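PDB 3FES: ATP-dependent Clp endopeptidase from Clostridium difficile, which probably serves as the amino-terminal domain of the ClpC unfoldase, receiving adaptors or substrates for ATP-driven unfolding and degradation. Local coordinates for residues A[23-28]-A[73-78]; A[110-115]-A[134-139]; A[60-65]-A[123-128]; A[17-22]-A[34-39]; A[29-34]-A[78-83]. One frame throughout, in Å; residues are numbered along the deposited sequence.

How the interactions relate
The five contacts run from the core of a largely helical domain to its surface. Interaction 4 is the buried one: helices 10-25 and 33-43 meet there on alanine and glycine, with little more than backbone between them. Interactions 2 and 3, partly buried, are wider helix pairs whose axes are kept apart by side chains, aliphatic in interaction 2, partly aromatic and charged in interaction 3. Interaction 1, at the surface, and interaction 5, partly buried, rest on backbone hydrogen bonds instead. They share Glu78 and follow one loop, which first meets the end of helix 10-25 and then pairs with strand 30-31. Phe20, on helix 10-25, joins interaction 5 to the helices of interaction 4.

Interaction 1. Residues A[23-28]-A[73-78]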
# COMPACT_ATOMS: atom_id res chain seq x y z
N ALA A 23 2.61 10.79 -3.46
CA ALA A 23 1.69 11.85 -3.02
C ALA A 23 2.26 13.22 -3.42
O ALA A 23 1.58 14.07 -4.01
CB ALA A 23 1.48 11.76 -1.51
N LYS A 24 3.53 13.44 -3.10
CA LYS A 24 4.14 14.71 -3.42
C LYS A 24 4.05 15.03 -4.92
O LYS A 24 3.70 16.17 -5.31
CB LYS A 24 5.62 14.72 -3.01
CG LYS A 24 5.85 14.88 -1.51
CD LYS A 24 7.37 14.99 -1.27
CE LYS A 24 7.73 14.79 0.17
NZ LYS A 24 8.22 16.07 0.75
N SER A 25 4.41 14.03 -5.73
CA SER A 25 4.37 14.10 -7.18
C SER A 25 3.03 14.56 -7.69
O SER A 25 2.96 15.34 -8.64
CB SER A 25 4.68 12.74 -7.80
OG SER A 25 6.06 12.49 -7.78
N LEU A 26 1.96 14.07 -7.06
CA LEU A 26 0.58 14.37 -7.46
C LEU A 26 -0.00 15.65 -6.83
O LEU A 26 -1.18 15.99 -7.07
CB LEU A 26 -0.31 13.18 -7.12
CG LEU A 26 0.07 11.86 -7.80
CD1 LEU A 26 -0.68 10.74 -7.16
CD2 LEU A 26 -0.14 11.93 -9.36
N GLY A 27 0.82 16.36 -6.06
CA GLY A 27 0.36 17.54 -5.31
C GLY A 27 -0.63 17.19 -4.20
O GLY A 27 -1.55 17.97 -3.90
N HIS A 28 -0.45 16.01 -3.60
CA HIS A 28 -1.30 15.56 -2.49
C HIS A 28 -0.52 15.72 -1.19
O HIS A 28 0.58 15.16 -1.06
CB HIS A 28 -1.69 14.09 -2.68
CG HIS A 28 -2.52 13.84 -3.89
ND1 HIS A 28 -2.81 12.57 -4.35
CD2 HIS A 28 -3.09 14.70 -4.77
CE1 HIS A 28 -3.55 12.66 -5.44
NE2 HIS A 28 -3.73 13.94 -5.72
N GLY A 73 -2.42 18.19 -8.36
CA GLY A 73 -2.01 19.59 -8.25
C GLY A 73 -0.53 19.67 -8.49
O GLY A 73 0.08 18.69 -8.87
N GLU A 74 0.07 20.84 -8.27
CA GLU A 74 1.50 20.98 -8.53
C GLU A 74 2.35 20.20 -7.53
O GLU A 74 1.90 19.93 -6.42
CB GLU A 74 1.89 22.45 -8.52
CG GLU A 74 1.35 23.23 -9.72
CD GLU A 74 1.30 24.73 -9.48
OE1 GLU A 74 0.71 25.15 -8.46
OE2 GLU A 74 1.85 25.48 -10.31
N GLU A 75 3.58 19.84 -7.90
CA GLU A 75 4.44 19.06 -7.00
C GLU A 75 4.68 19.78 -5.68
O GLU A 75 4.85 21.00 -5.65
CB GLU A 75 5.77 18.68 -7.65
CG GLU A 75 5.72 17.41 -8.51
CD GLU A 75 6.88 16.43 -8.24
OE1 GLU A 75 7.33 16.30 -7.07
OE2 GLU A 75 7.32 15.75 -9.20
N ILE A 76 4.68 19.03 -4.58
CA ILE A 76 5.01 19.58 -3.26
C ILE A 76 6.46 19.25 -2.91
O ILE A 76 6.92 18.12 -3.13
CB ILE A 76 4.12 18.96 -2.18
CG1 ILE A 76 2.67 18.94 -2.64
CG2 ILE A 76 4.29 19.69 -0.83
CD1 ILE A 76 1.84 18.03 -1.84
N SER A 77 7.17 20.22 -2.34
CA SER A 77 8.56 20.00 -1.96
C SER A 77 8.74 19.85 -0.45
O SER A 77 9.68 19.19 -0.01
CB SER A 77 9.45 21.12 -2.51
OG SER A 77 8.96 22.38 -2.10
N GLU A 78 7.85 20.46 0.34
CA GLU A 78 7.93 20.34 1.81
C GLU A 78 7.37 19.00 2.32
O GLU A 78 6.92 18.18 1.53
CB GLU A 78 7.24 21.52 2.51
CG GLU A 78 5.73 21.53 2.38
CD GLU A 78 5.25 22.36 1.22
OE1 GLU A 78 6.09 23.04 0.58
OE2 GLU A 78 4.04 22.33 0.93
O HOH W 1 1.85 17.11 -10.15
O HOH W 2 7.78 13.37 -10.13
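Lys24 and Ile76 meet first through their backbones. Ile76 N donates to Lys24 O over 3.1 Å in a nearly straight bond (165° at the hydrogen), and it comes from above the carbonyl plane. Gly27 N reaches the same oxygen from the opposite face, so two donors grip Lys24 O. A second backbone bond, Gly73 N to Leu26 O at 2.8 Å, ties down the start of the loop segment. The lysine side chain then runs alongside Ile76 O, largely extended until it bends at its last torsion (chi4 -111°). That turn carries NZ to Glu78 O at 2.6 Å, again well above the carbonyl plane. Ile76 points toward the turn that follows the helix, and its CD1 rests 3.2 Å from His28 O while CG1 lies on Gly27 CA. Glu75 bends over Ser25, with CG 3.5 Å from Ser25 O.

Two waters extend this shell. One donates to both Ser25 O and Gly73 O; the other, in one of the two conformers of Ser25, joins its OG to Glu75 OE2, although that hydroxyl is also bonded to Glu21 O. Behind these contacts stands a Schellman motif: Gly27 has positive phi, and His28 N returns to Ala23 O at 2.8 Å. The carbonyls of the last helical turn thus find donors in the loop and in water. His28 is steadied by Leu26 CB over the centre of its ring and by its NE2 bond to Gly71 O. The contact lies at the surface, where the loop between helix 59-70 and strand 81-82 wraps the end of helix 10-25, while Leu26 and His28 pack against Ile66 of helix 59-70.

Interaction 2. Residues A[110-115]-A[134-139]; sequences ILLAII and RTLAQL
Leu139 lays a methyl group on the flat peptide that joins Leu111 to Leu112. Its CD2 sits over one face of that peptide, almost straight above Leu112 N at 3.4 Å. On that same side of the plane the methyl is flanked by Leu111 CG, 4.0 Å away, and Leu112 CD1, 3.8 Å away. That peptide is the flat group of the contact; the rest is met by aliphatic branches. Leu139 gains its place because CG stands opposite its own backbone N (chi1 176°), which sends the isobutyl group out toward helix 107-117. There it slides past Leu111 in the reverse direction and crosses Leu112 at about a right angle.

Ile115 fills the next position along the interface. Its CD1 branch reaches Thr135 CG2 at 3.9 Å, whereas its CG2 branch turns to Leu136 CD1 at 4.1 Å. Thr135 is thus used as a hydrocarbon: the methyl faces Ile115 and Leu111, and the hydroxyl bonds back to Val131 O, just before its helix. Leu136 also touches Leu112, CD1 to CD1 at 4.2 Å.

The two helices run nearly antiparallel, at 150°, with axes 10.6 Å apart, a spacing filled by leucine, isoleucine and threonine side chains. Other faces of helix 107-117 are covered by helices 33-43 and 84-99, and Thr135 and Leu139 also touch helix 47-55. With every pairing of side chains made between carbon atoms, cohesion probably comes from dispersion and the exclusion of water, with the fit of the branches setting how the helices lie.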
# COMPACT_ATOMS: atom_id res chain seq x y z
N ILE A 110 1.70 -5.10 5.08
CA ILE A 110 1.05 -3.83 4.75
C ILE A 110 -0.10 -4.07 3.78
O ILE A 110 -1.17 -3.55 3.98
CB ILE A 110 2.05 -2.81 4.21
CG1 ILE A 110 3.16 -2.60 5.27
CG2 ILE A 110 1.33 -1.45 3.84
CD1 ILE A 110 4.30 -1.62 4.81
N LEU A 111 0.10 -4.90 2.77
CA LEU A 111 -1.00 -5.16 1.83
C LEU A 111 -2.14 -5.94 2.53
O LEU A 111 -3.32 -5.66 2.30
CB LEU A 111 -0.47 -5.91 0.56
CG LEU A 111 -1.54 -6.15 -0.53
CD1 LEU A 111 -2.22 -4.85 -0.98
CD2 LEU A 111 -0.88 -6.90 -1.75
N LEU A 112 -1.80 -6.89 3.40
CA LEU A 112 -2.82 -7.59 4.20
C LEU A 112 -3.71 -6.58 4.98
O LEU A 112 -4.94 -6.70 5.10
CB LEU A 112 -2.12 -8.46 5.23
CG LEU A 112 -2.69 -9.77 5.74
CD1 LEU A 112 -3.45 -10.54 4.67
CD2 LEU A 112 -1.44 -10.56 6.17
N ALA A 113 -3.02 -5.61 5.56
CA ALA A 113 -3.66 -4.58 6.37
C ALA A 113 -4.55 -3.65 5.55
O ALA A 113 -5.65 -3.28 6.01
CB ALA A 113 -2.54 -3.76 7.09
N ILE A 114 -4.08 -3.27 4.35
CA ILE A 114 -4.91 -2.46 3.43
C ILE A 114 -6.21 -3.20 3.19
O ILE A 114 -7.30 -2.64 3.37
CB ILE A 114 -4.19 -2.19 2.08
CG1 ILE A 114 -3.07 -1.14 2.30
CG2 ILE A 114 -5.17 -1.58 1.05
CD1 ILE A 114 -2.19 -0.94 1.03
N ILE A 115 -6.10 -4.46 2.81
CA ILE A 115 -7.31 -5.29 2.51
C ILE A 115 -8.24 -5.45 3.71
O ILE A 115 -9.48 -5.27 3.61
CB ILE A 115 -6.89 -6.64 1.92
CG1 ILE A 115 -6.25 -6.39 0.56
CG2 ILE A 115 -8.12 -7.63 1.78
CD1 ILE A 115 -5.51 -7.62 -0.03
N ARG A 134 -9.40 -11.52 -5.28
CA ARG A 134 -8.31 -12.18 -6.01
C ARG A 134 -6.95 -11.76 -5.46
O ARG A 134 -6.03 -12.57 -5.34
CB ARG A 134 -8.42 -11.87 -7.49
CG ARG A 134 -9.72 -12.42 -8.08
CD ARG A 134 -9.55 -12.81 -9.52
NE ARG A 134 -8.73 -14.00 -9.59
CZ ARG A 134 -9.21 -15.23 -9.63
NH1 ARG A 134 -10.52 -15.45 -9.62
NH2 ARG A 134 -8.37 -16.26 -9.67
N THR A 135 -6.85 -10.48 -5.11
CA THR A 135 -5.61 -9.93 -4.51
C THR A 135 -5.37 -10.61 -3.17
O THR A 135 -4.25 -11.05 -2.90
CB THR A 135 -5.71 -8.39 -4.36
OG1 THR A 135 -5.90 -7.81 -5.66
CG2 THR A 135 -4.45 -7.81 -3.76
N LEU A 136 -6.41 -10.72 -2.34
CA LEU A 136 -6.30 -11.45 -1.09
C LEU A 136 -5.85 -12.91 -1.27
O LEU A 136 -5.00 -13.38 -0.53
CB LEU A 136 -7.62 -11.39 -0.34
CG LEU A 136 -7.59 -12.07 1.03
CD1 LEU A 136 -6.54 -11.46 1.93
CD2 LEU A 136 -8.99 -11.98 1.62
N ALA A 137 -6.45 -13.62 -2.22
CA ALA A 137 -6.08 -15.00 -2.48
C ALA A 137 -4.61 -15.11 -2.87
O ALA A 137 -3.90 -15.95 -2.35
CB ALA A 137 -6.98 -15.59 -3.58
N GLN A 138 -4.17 -14.26 -3.79
CA GLN A 138 -2.79 -14.30 -4.32
C GLN A 138 -1.80 -13.96 -3.21
O GLN A 138 -0.72 -14.56 -3.11
CB GLN A 138 -2.62 -13.28 -5.46
CG GLN A 138 -1.24 -13.36 -6.13
CD GLN A 138 -1.11 -14.60 -6.96
OE1 GLN A 138 -1.89 -14.79 -7.89
NE2 GLN A 138 -0.13 -15.47 -6.64
N LEU A 139 -2.19 -13.01 -2.37
CA LEU A 139 -1.34 -12.60 -1.24
C LEU A 139 -1.25 -13.76 -0.25
O LEU A 139 -0.20 -14.04 0.27
CB LEU A 139 -1.90 -11.36 -0.55
CG LEU A 139 -1.17 -10.86 0.72
CD1 LEU A 139 0.31 -10.56 0.50
CD2 LEU A 139 -1.92 -9.62 1.33

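Interaction 3. Residues A[60-65]-A[123-128]; sequences AYLEGK and NKILNY
Lys65 and Tyr128 make the one electrostatic contact between these helices, a cation-pi interaction. The ammonium nitrogen NZ stands 3.9 Å from the centroid of the Tyr128 ring and 23° off its normal, over the face but displaced toward the rim. CE follows it, lying about equally far from CD2 and CE2 of the ring. The lysine gets there by two successive kinks, at chi2 and chi3, and its chain crosses the Tyr128 side chain at about a right angle. On the way it also covers a second ring: Lys65 CG rides 3.5 Å above the plane of Tyr61, one helical turn earlier, offset toward the rim. The ammonium also has a long, weak ion pair with Asp68.

Helices 59-70 and 120-129 cross here at 115° with axes 11.1 Å apart. Each lies in one of the two sequence ranges of the Clp amino-terminal family, so the contact joins the two halves of a largely helical domain.

The two tyrosines meet through a hydroxyl: Tyr61 OH lies at the edge of the Tyr128 ring near its plane, 3.8 Å from CD2. Apolar contacts occupy the inner side. Ile125 directs CG2 at Leu62 CD2, 3.7 Å away, and the same methyl touches Tyr61 CE2 at 4.3 Å. Its other branch ends in CD1, which lies 4.2 Å from Lys65 CB, near the root of the cationic chain. Leu62 continues inward to Leu38 and Leu41 of helix 33-43, and Ile125 is backed by Ile66 and Met69.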
# COMPACT_ATOMS: atom_id res chain seq x y z
N ALA A 60 1.14 2.85 -13.90
CA ALA A 60 0.37 3.80 -14.71
C ALA A 60 -1.13 3.68 -14.45
O ALA A 60 -1.80 4.70 -14.30
CB ALA A 60 0.68 3.63 -16.21
N TYR A 61 -1.64 2.46 -14.36
CA TYR A 61 -3.07 2.28 -14.07
C TYR A 61 -3.45 2.86 -12.70
O TYR A 61 -4.40 3.63 -12.59
CB TYR A 61 -3.48 0.81 -14.14
CG TYR A 61 -4.90 0.57 -13.69
CD1 TYR A 61 -5.96 0.61 -14.60
CD2 TYR A 61 -5.19 0.32 -12.36
CE1 TYR A 61 -7.28 0.39 -14.18
CE2 TYR A 61 -6.51 0.10 -11.92
CZ TYR A 61 -7.54 0.14 -12.83
OH TYR A 61 -8.83 -0.08 -12.41
N LEU A 62 -2.71 2.47 -11.67
CA LEU A 62 -3.02 2.96 -10.31
C LEU A 62 -2.98 4.47 -10.19
O LEU A 62 -3.89 5.09 -9.64
CB LEU A 62 -2.06 2.35 -9.30
CG LEU A 62 -2.24 0.89 -8.92
CD1 LEU A 62 -1.24 0.60 -7.77
CD2 LEU A 62 -3.68 0.62 -8.48
N GLU A 63 -1.89 5.05 -10.67
CA GLU A 63 -1.77 6.50 -10.77
C GLU A 63 -2.91 7.18 -11.50
O GLU A 63 -3.45 8.17 -11.00
CB GLU A 63 -0.49 6.87 -11.47
CG GLU A 63 0.57 7.33 -10.55
CD GLU A 63 1.74 7.89 -11.30
OE1 GLU A 63 2.24 8.96 -10.86
OE2 GLU A 63 2.16 7.28 -12.32
N GLY A 64 -3.29 6.66 -12.67
CA GLY A 64 -4.42 7.20 -13.43
C GLY A 64 -5.71 7.19 -12.62
O GLY A 64 -6.45 8.18 -12.61
N LYS A 65 -5.98 6.07 -11.94
CA LYS A 65 -7.19 5.93 -11.12
C LYS A 65 -7.19 6.88 -9.93
O LYS A 65 -8.23 7.44 -9.56
CB LYS A 65 -7.37 4.49 -10.63
CG LYS A 65 -7.79 3.47 -11.71
CD LYS A 65 -9.05 3.89 -12.52
CE LYS A 65 -10.21 4.31 -11.61
NZ LYS A 65 -11.39 4.80 -12.38
N ASN A 123 -8.96 0.42 -1.38
CA ASN A 123 -9.98 -0.64 -1.56
C ASN A 123 -10.98 -0.30 -2.66
O ASN A 123 -11.44 -1.21 -3.37
CB ASN A 123 -10.64 -1.00 -0.24
CG ASN A 123 -9.68 -1.83 0.66
OD1 ASN A 123 -9.37 -1.43 1.77
ND2 ASN A 123 -9.20 -2.93 0.14
N LYS A 124 -11.31 0.99 -2.81
CA LYS A 124 -12.21 1.42 -3.89
C LYS A 124 -11.61 1.07 -5.26
O LYS A 124 -12.31 0.63 -6.16
CB LYS A 124 -12.54 2.92 -3.80
CG LYS A 124 -13.61 3.22 -2.77
CD LYS A 124 -13.92 4.70 -2.66
CE LYS A 124 -14.88 4.92 -1.51
NZ LYS A 124 -15.30 6.34 -1.39
N ILE A 125 -10.30 1.26 -5.38
CA ILE A 125 -9.61 0.93 -6.62
C ILE A 125 -9.57 -0.59 -6.83
O ILE A 125 -9.81 -1.05 -7.93
CB ILE A 125 -8.17 1.52 -6.64
CG1 ILE A 125 -8.22 3.06 -6.70
CG2 ILE A 125 -7.35 0.89 -7.81
CD1 ILE A 125 -6.86 3.76 -6.49
N LEU A 126 -9.25 -1.35 -5.79
CA LEU A 126 -9.27 -2.82 -5.92
C LEU A 126 -10.69 -3.31 -6.31
O LEU A 126 -10.85 -4.17 -7.19
CB LEU A 126 -8.84 -3.50 -4.63
CG LEU A 126 -7.39 -3.18 -4.24
CD1 LEU A 126 -7.16 -3.68 -2.83
CD2 LEU A 126 -6.46 -3.88 -5.20
N ASN A 127 -11.69 -2.74 -5.66
CA ASN A 127 -13.07 -3.14 -5.95
C ASN A 127 -13.49 -2.77 -7.36
O ASN A 127 -14.17 -3.56 -8.05
CB ASN A 127 -14.02 -2.47 -4.95
CG ASN A 127 -13.84 -3.00 -3.54
OD1 ASN A 127 -13.27 -4.06 -3.34
ND2 ASN A 127 -14.32 -2.26 -2.54
N TYR A 128 -13.12 -1.57 -7.79
CA TYR A 128 -13.46 -1.06 -9.13
C TYR A 128 -12.89 -1.98 -10.20
O TYR A 128 -13.57 -2.33 -11.20
CB TYR A 128 -12.92 0.39 -9.29
CG TYR A 128 -13.29 1.03 -10.61
CD1 TYR A 128 -14.46 1.79 -10.73
CD2 TYR A 128 -12.47 0.87 -11.74
CE1 TYR A 128 -14.81 2.38 -11.96
CE2 TYR A 128 -12.82 1.45 -12.97
CZ TYR A 128 -13.98 2.20 -13.06
OH TYR A 128 -14.31 2.77 -14.25

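Interaction 4. Residues A[17-22]-A[34-39]; sequences DLAFES and EHILLG
Ala19 and Gly39 bring their backbones together, with CA atoms only 4.1 Å apart, and this is the tight part of the contact. The helix axes close to 7.3 Å and cross at 119°, a spacing possible because Gly39 has no side chain at the crossing and Ala19 has just a methyl. That methyl presses on the opposite helix: CB is 3.3 Å from His35 O and 3.7 Å from Ile36 CA. Ala19 CA also makes a bent, weak CA-H...O contact with His35 O at 3.4 Å. To one flank, Ser22 OG is 3.5 Å from Leu38 CD2, while the hydroxyl is bonded to Arg42 NH1.

Leu18 on Gly39 is the looser part, the nearest approach being CD1 to O at 3.8 Å. The solvent side is the outer face of helix 10-25, which carries Asp17 and Glu21; the latter is paired with Arg42, farther along helix 33-43.

His35 O already accepts Gly39 N within its own helix, so the C-H contact adds weak electrostatics to a satisfied carbonyl. Close fit of small residues, rather than strong polar bonding, probably holds the crossing.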
# COMPACT_ATOMS: atom_id res chain seq x y z
N ASP A 17 8.31 5.08 1.78
CA ASP A 17 8.96 6.26 1.18
C ASP A 17 8.39 6.55 -0.21
O ASP A 17 8.16 7.71 -0.57
CB ASP A 17 10.49 6.04 1.01
CG ASP A 17 11.22 5.86 2.33
OD1 ASP A 17 10.68 6.26 3.39
OD2 ASP A 17 12.36 5.31 2.28
N LEU A 18 8.14 5.50 -0.99
CA LEU A 18 7.59 5.69 -2.34
C LEU A 18 6.15 6.21 -2.29
O LEU A 18 5.72 6.94 -3.20
CB LEU A 18 7.69 4.40 -3.19
CG LEU A 18 9.12 4.04 -3.64
CD1 LEU A 18 9.15 2.59 -4.08
CD2 LEU A 18 9.59 4.93 -4.78
N ALA A 19 5.44 5.85 -1.23
CA ALA A 19 4.05 6.32 -1.04
C ALA A 19 4.08 7.84 -0.86
O ALA A 19 3.29 8.59 -1.49
CB ALA A 19 3.45 5.64 0.13
N PHE A 20 5.00 8.30 -0.01
CA PHE A 20 5.19 9.73 0.21
C PHE A 20 5.63 10.45 -1.07
O PHE A 20 5.17 11.58 -1.35
CB PHE A 20 6.22 9.95 1.31
CG PHE A 20 5.64 9.89 2.72
CD1 PHE A 20 5.43 8.67 3.36
CD2 PHE A 20 5.35 11.06 3.43
CE1 PHE A 20 4.95 8.61 4.67
CE2 PHE A 20 4.85 11.01 4.72
CZ PHE A 20 4.62 9.77 5.34
N GLU A 21 6.57 9.84 -1.81
CA GLU A 21 7.08 10.43 -3.05
C GLU A 21 5.97 10.54 -4.08
O GLU A 21 5.88 11.55 -4.79
CB GLU A 21 8.23 9.60 -3.60
CG GLU A 21 8.89 10.14 -4.87
CD GLU A 21 9.80 9.08 -5.51
OE1 GLU A 21 9.42 8.47 -6.54
OE2 GLU A 21 10.88 8.81 -4.97
N SER A 22 5.13 9.51 -4.16
CA SER A 22 3.98 9.57 -5.06
C SER A 22 2.99 10.67 -4.73
O SER A 22 2.56 11.38 -5.62
CB SER A 22 3.25 8.25 -5.09
OG SER A 22 4.05 7.33 -5.84
N GLU A 34 -4.36 4.78 -0.78
CA GLU A 34 -4.10 4.64 -2.23
C GLU A 34 -2.62 4.88 -2.55
O GLU A 34 -2.06 4.25 -3.45
CB GLU A 34 -5.04 5.54 -3.06
CG GLU A 34 -4.81 7.04 -2.95
CD GLU A 34 -5.42 7.73 -1.70
OE1 GLU A 34 -5.73 7.13 -0.65
OE2 GLU A 34 -5.58 8.94 -1.78
N HIS A 35 -2.00 5.81 -1.82
CA HIS A 35 -0.60 6.08 -2.05
C HIS A 35 0.28 4.96 -1.52
O HIS A 35 1.29 4.64 -2.13
CB HIS A 35 -0.18 7.36 -1.37
CG HIS A 35 -1.01 8.54 -1.74
ND1 HIS A 35 -0.97 9.14 -2.99
CD2 HIS A 35 -1.91 9.25 -1.03
CE1 HIS A 35 -1.79 10.17 -3.01
NE2 HIS A 35 -2.36 10.27 -1.82
N ILE A 36 -0.09 4.39 -0.37
CA ILE A 36 0.62 3.22 0.15
C ILE A 36 0.52 2.07 -0.87
O ILE A 36 1.50 1.38 -1.15
CB ILE A 36 0.03 2.77 1.52
CG1 ILE A 36 0.16 3.89 2.58
CG2 ILE A 36 0.72 1.47 2.01
CD1 ILE A 36 -0.54 3.56 3.88
N LEU A 37 -0.69 1.85 -1.41
CA LEU A 37 -0.83 0.81 -2.44
C LEU A 37 0.09 1.04 -3.66
O LEU A 37 0.76 0.10 -4.17
CB LEU A 37 -2.31 0.73 -2.89
CG LEU A 37 -2.64 -0.46 -3.79
CD1 LEU A 37 -2.67 -1.76 -3.01
CD2 LEU A 37 -4.02 -0.24 -4.39
N LEU A 38 0.15 2.29 -4.11
CA LEU A 38 1.02 2.64 -5.24
C LEU A 38 2.48 2.50 -4.82
O LEU A 38 3.32 2.02 -5.61
CB LEU A 38 0.75 4.08 -5.70
CG LEU A 38 1.60 4.65 -6.85
CD1 LEU A 38 1.62 3.73 -8.09
CD2 LEU A 38 1.11 6.04 -7.18
N GLY A 39 2.78 2.89 -3.59
CA GLY A 39 4.15 2.71 -3.06
C GLY A 39 4.59 1.24 -3.05
O GLY A 39 5.76 0.92 -3.37

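Interaction 5. Residues A[29-34]-A[78-83]; sequences NIVGSE and EDIVLS
Val31 lies between two side chains of the opposite segment and meets each differently. Against Ile80 it stands at about a right angle, with CG2 pressed to Ile80 CD1 at 3.3 Å, tighter than ordinary carbon contact. Ile80 reaches it because chi1 (69°) places CG1 between its own backbone N and carbonyl carbon. Against Leu82, Val31 lies side by side and points the same way, CG1 to CD2 at 3.8 Å. Phe20 of helix 10-25 touches all three, so this face of the pair is turned to the domain interior.

Ile30 and Val81 occupy the other face, which is exposed; there Ile30 CG2 rests on Ser83 CB at 3.7 Å.

Between the faces runs a two-stranded parallel sheet, its bonds alternating along the ladder. Val81 N donates to Asn29 O at 3.2 Å, Val31 N to Val81 O at 2.8 Å, and Ser83 N to Val31 O at 3.0 Å. Each strand leads directly into a helix: Gly32 is the N-cap of helix 33-43 and Ser83 that of helix 84-99, where its hydroxyl caps Ser86 N. A water also joins Ser83 OG to Ser33 N, weakly at the latter.

Straight backbone bonds thus fix the register of a very short sheet, while its hydrophobic face secures it to helix 10-25. Val31 O accepts from Ser83 N and from Ser86 OG, so the strand end and the start of helix 84-99 are coupled through one oxygen.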
# COMPACT_ATOMS: atom_id res chain seq x y z
N ASN A 29 -1.04 16.45 -0.21
CA ASN A 29 -0.26 16.66 1.03
C ASN A 29 -0.62 15.66 2.13
O ASN A 29 -0.07 15.69 3.22
CB ASN A 29 -0.31 18.10 1.51
CG ASN A 29 -1.72 18.63 1.63
OD1 ASN A 29 -2.67 17.88 1.85
ND2 ASN A 29 -1.86 19.93 1.44
N ILE A 30 -1.55 14.76 1.84
CA ILE A 30 -1.92 13.71 2.77
C ILE A 30 -1.70 12.36 2.10
O ILE A 30 -2.23 12.09 1.02
CB ILE A 30 -3.42 13.88 3.24
CG1 ILE A 30 -3.59 15.25 3.92
CG2 ILE A 30 -3.80 12.73 4.18
CD1 ILE A 30 -5.06 15.70 4.09
N VAL A 31 -0.93 11.50 2.75
CA VAL A 31 -0.67 10.14 2.23
C VAL A 31 -1.81 9.22 2.70
O VAL A 31 -1.95 8.98 3.92
CB VAL A 31 0.64 9.60 2.79
CG1 VAL A 31 0.91 8.16 2.30
CG2 VAL A 31 1.80 10.53 2.40
N GLY A 32 -2.60 8.75 1.76
CA GLY A 32 -3.74 7.86 2.03
C GLY A 32 -3.43 6.42 1.66
O GLY A 32 -2.34 6.12 1.20
N SER A 33 -4.41 5.53 1.83
CA SER A 33 -4.17 4.11 1.55
C SER A 33 -3.81 3.92 0.09
O SER A 33 -3.05 2.99 -0.24
CB SER A 33 -5.44 3.26 1.86
OG SER A 33 -6.56 3.72 1.14
N GLU A 34 -4.36 4.78 -0.78
CA GLU A 34 -4.10 4.64 -2.23
C GLU A 34 -2.62 4.88 -2.55
O GLU A 34 -2.06 4.25 -3.45
CB GLU A 34 -5.04 5.54 -3.06
CG GLU A 34 -4.81 7.04 -2.95
CD GLU A 34 -5.42 7.73 -1.70
OE1 GLU A 34 -5.73 7.13 -0.65
OE2 GLU A 34 -5.58 8.94 -1.78
N GLU A 78 7.85 20.46 0.34
CA GLU A 78 7.93 20.34 1.81
C GLU A 78 7.37 19.00 2.32
O GLU A 78 6.92 18.18 1.53
CB GLU A 78 7.24 21.52 2.51
CG GLU A 78 5.73 21.53 2.38
CD GLU A 78 5.25 22.36 1.22
OE1 GLU A 78 6.09 23.04 0.58
OE2 GLU A 78 4.04 22.33 0.93
N ASP A 79 7.41 18.81 3.65
CA ASP A 79 6.89 17.60 4.30
C ASP A 79 5.37 17.55 4.31
O ASP A 79 4.70 18.57 4.48
CB ASP A 79 7.40 17.48 5.74
CG ASP A 79 8.91 17.37 5.83
OD1 ASP A 79 9.53 16.72 4.95
OD2 ASP A 79 9.49 17.91 6.78
N ILE A 80 4.87 16.33 4.15
CA ILE A 80 3.46 15.98 4.11
C ILE A 80 3.21 14.83 5.13
O ILE A 80 4.18 14.34 5.75
CB ILE A 80 3.12 15.50 2.71
CG1 ILE A 80 3.79 14.17 2.45
CG2 ILE A 80 3.54 16.55 1.62
CD1 ILE A 80 3.09 13.38 1.45
N VAL A 81 1.96 14.38 5.31
CA VAL A 81 1.62 13.55 6.49
C VAL A 81 0.69 12.39 6.19
O VAL A 81 -0.04 12.44 5.22
CB VAL A 81 1.01 14.41 7.65
CG1 VAL A 81 2.02 15.47 8.11
CG2 VAL A 81 -0.26 15.10 7.19
N LEU A 82 0.77 11.33 7.02
CA LEU A 82 -0.13 10.19 6.90
C LEU A 82 -1.53 10.55 7.39
O LEU A 82 -1.69 11.21 8.41
CB LEU A 82 0.36 9.02 7.73
CG LEU A 82 1.74 8.45 7.34
CD1 LEU A 82 2.14 7.48 8.43
CD2 LEU A 82 1.59 7.74 6.00
N SER A 83 -2.53 10.07 6.66
CA SER A 83 -3.91 10.16 7.14
C SER A 83 -4.12 9.15 8.32
O SER A 83 -3.32 8.24 8.52
CB SER A 83 -4.88 9.77 6.03
OG SER A 83 -4.70 8.42 5.74
O HOH W 3 -6.69 7.14 3.60